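Pullulanase (Bacillus acidopullulyticus, PDB 2WAN) hydrolyses the alpha-1,6-glucosidic linkages of pullulan and related branched starch polysaccharides. Local coordinates at residues Ala166-Asp171 against Val240-Ile245. Residues are numbered along the deposited sequence; the frame is centred on the assembly and turned at random.
Sequences AVLVGD and VTFTYI
The Phe242 ring is covered on both faces by aliphatic groups. Over one face sits Leu168 CD2, 3.6 Å from the ring centroid and only 14° off the normal, a CH-pi contact; Val240 CG1, from the same strand as the ring, lies 3.7 Å from the plane on the opposite face, displaced toward the rim. The second methyl of the Leu168 fork, CD1, lies over the same face as CD2, toward the CG–CD1 bond, 3.6 Å from Phe242 CD1. The Leu168 and Phe242 side chains cross at about a right angle; with CG anti to the backbone N (chi1 177°), the Leu168 fork points across to the other strand and sets its methyls on the ring. Tyr212, from strand 208-216, packs edge-to-face with Phe242. Two residues along each strand, in opposite chain directions, Ala166 CB meets the Tyr244 ring obliquely, 3.9 Å from Tyr244 CD2. The phenol oxygen of Tyr244 is taken up elsewhere, in a hydrogen bond between its OH and Asn249 ND2. An alanine in place of Phe242 would probably leave the Leu168 methyls without their aromatic platform and open a gap between the strands. No hydrogen bond joins the two segments: the CA atoms of Leu168 and Phe242 are 7.8 Å apart, and strands 166-170 and 238-245 belong to different antiparallel sheets. The sheets pack one over the other through these side chains, as in a beta-sandwich, consistent with the immunoglobulin-like fold expected of the X25 domain. Leu168 also touches Leu201 of strand 198-205, extending the apolar layer beyond the pair. With all four touching residues buried and every contact apolar, cohesion of the two sheets here rests on dispersion and the exclusion of water.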
loop_
_atom_site.group_PDB
_atom_site.type_symbol
_atom_site.label_atom_id
_atom_site.label_comp_id
_atom_site.label_asym_id
_atom_site.label_seq_id
_atom_site.Cartn_x
_atom_site.Cartn_y
_atom_site.Cartn_z
ATOM N N ALA A 166 10.057 -19.361 -23.986
ATOM C CA ALA A 166 9.977 -20.205 -25.178
ATOM C C ALA A 166 8.803 -21.159 -25.043
ATOM O O ALA A 166 8.791 -22.034 -24.177
ATOM C CB ALA A 166 11.272 -20.971 -25.374
ATOM N N VAL A 167 7.812 -20.976 -25.910
ATOM C CA VAL A 167 6.581 -21.743 -25.851
ATOM C C VAL A 167 6.467 -22.641 -27.075
ATOM O O VAL A 167 6.626 -22.174 -28.212
ATOM C CB VAL A 167 5.345 -20.804 -25.798
ATOM C CG1 VAL A 167 4.046 -21.607 -25.933
ATOM C CG2 VAL A 167 5.358 -19.933 -24.520
ATOM N N LEU A 168 6.195 -23.920 -26.833
ATOM C CA LEU A 168 5.930 -24.881 -27.899
ATOM C C LEU A 168 4.567 -24.580 -28.518
ATOM O O LEU A 168 3.527 -24.621 -27.838
ATOM C CB LEU A 168 5.973 -26.309 -27.362
ATOM C CG LEU A 168 5.659 -27.461 -28.320
ATOM C CD1 LEU A 168 6.754 -27.621 -29.342
ATOM C CD2 LEU A 168 5.496 -28.750 -27.546
ATOM N N VAL A 169 4.580 -24.259 -29.807
ATOM C CA VAL A 169 3.355 -23.907 -30.518
ATOM C C VAL A 169 3.103 -24.839 -31.686
ATOM O O VAL A 169 4.048 -25.320 -32.317
ATOM C CB VAL A 169 3.380 -22.441 -31.018
ATOM C CG1 VAL A 169 3.382 -21.498 -29.851
ATOM C CG2 VAL A 169 4.598 -22.185 -31.897
ATOM N N GLY A 170 1.828 -25.075 -31.985
ATOM C CA GLY A 170 1.448 -25.912 -33.123
ATOM C C GLY A 170 0.087 -26.533 -32.932
ATOM O O GLY A 170 -0.693 -26.077 -32.086
ATOM N N ASP A 171 -0.199 -27.573 -33.711
ATOM C CA ASP A 171 -1.486 -28.275 -33.622
ATOM C C ASP A 171 -1.452 -29.423 -32.595
ATOM O O ASP A 171 -2.384 -30.235 -32.503
ATOM C CB ASP A 171 -1.964 -28.746 -35.000
ATOM C CG ASP A 171 -0.989 -29.698 -35.676
ATOM O OD1 ASP A 171 -0.022 -30.146 -35.037
ATOM O OD2 ASP A 171 -1.197 -30.001 -36.865
ATOM N N VAL A 240 7.097 -37.333 -25.591
ATOM C CA VAL A 240 8.055 -36.621 -26.428
ATOM C C VAL A 240 8.690 -35.470 -25.654
ATOM O O VAL A 240 8.016 -34.749 -24.917
ATOM C CB VAL A 240 7.394 -36.085 -27.727
ATOM C CG1 VAL A 240 8.440 -35.484 -28.667
ATOM C CG2 VAL A 240 6.618 -37.188 -28.440
ATOM N N THR A 241 9.996 -35.312 -25.816
ATOM C CA THR A 241 10.689 -34.155 -25.279
ATOM C C THR A 241 10.996 -33.179 -26.410
ATOM O O THR A 241 11.517 -33.574 -27.462
ATOM C CB THR A 241 11.971 -34.559 -24.514
ATOM O OG1 THR A 241 11.607 -35.394 -23.408
ATOM C CG2 THR A 241 12.708 -33.333 -23.979
ATOM N N PHE A 242 10.641 -31.915 -26.179
ATOM C CA PHE A 242 10.905 -30.805 -27.092
ATOM C C PHE A 242 11.984 -29.925 -26.491
ATOM O O PHE A 242 11.954 -29.632 -25.296
ATOM C CB PHE A 242 9.626 -29.998 -27.336
ATOM C CG PHE A 242 8.518 -30.805 -27.943
ATOM C CD1 PHE A 242 8.369 -30.870 -29.326
ATOM C CD2 PHE A 242 7.630 -31.520 -27.135
ATOM C CE1 PHE A 242 7.352 -31.625 -29.900
ATOM C CE2 PHE A 242 6.606 -32.272 -27.698
ATOM C CZ PHE A 242 6.464 -32.331 -29.083
ATOM N N THR A 243 12.937 -29.509 -27.322
ATOM C CA THR A 243 14.132 -28.828 -26.851
ATOM C C THR A 243 14.404 -27.526 -27.596
ATOM O O THR A 243 14.290 -27.466 -28.819
ATOM C CB THR A 243 15.370 -29.760 -26.982
ATOM O OG1 THR A 243 15.168 -30.933 -26.193
ATOM C CG2 THR A 243 16.631 -29.069 -26.519
ATOM N N TYR A 244 14.762 -26.487 -26.847
ATOM C CA TYR A 244 15.192 -25.226 -27.433
ATOM C C TYR A 244 16.532 -24.813 -26.865
ATOM O O TYR A 244 16.706 -24.773 -25.646
ATOM C CB TYR A 244 14.149 -24.123 -27.213
ATOM C CG TYR A 244 14.598 -22.748 -27.649
ATOM C CD1 TYR A 244 14.794 -22.443 -29.004
ATOM C CD2 TYR A 244 14.823 -21.736 -26.706
ATOM C CE1 TYR A 244 15.207 -21.166 -29.403
ATOM C CE2 TYR A 244 15.243 -20.461 -27.096
ATOM C CZ TYR A 244 15.426 -20.181 -28.444
ATOM O OH TYR A 244 15.827 -18.923 -28.828
ATOM N N ILE A 245 17.480 -24.513 -27.751
ATOM C CA ILE A 245 18.820 -24.081 -27.339
ATOM C C ILE A 245 19.022 -22.592 -27.616
ATOM O O ILE A 245 19.128 -22.186 -28.774
ATOM C CB ILE A 245 19.951 -24.901 -28.037
ATOM C CG1 ILE A 245 19.657 -26.409 -28.013
ATOM C CG2 ILE A 245 21.320 -24.555 -27.436
ATOM C CD1 ILE A 245 19.767 -27.069 -26.653
#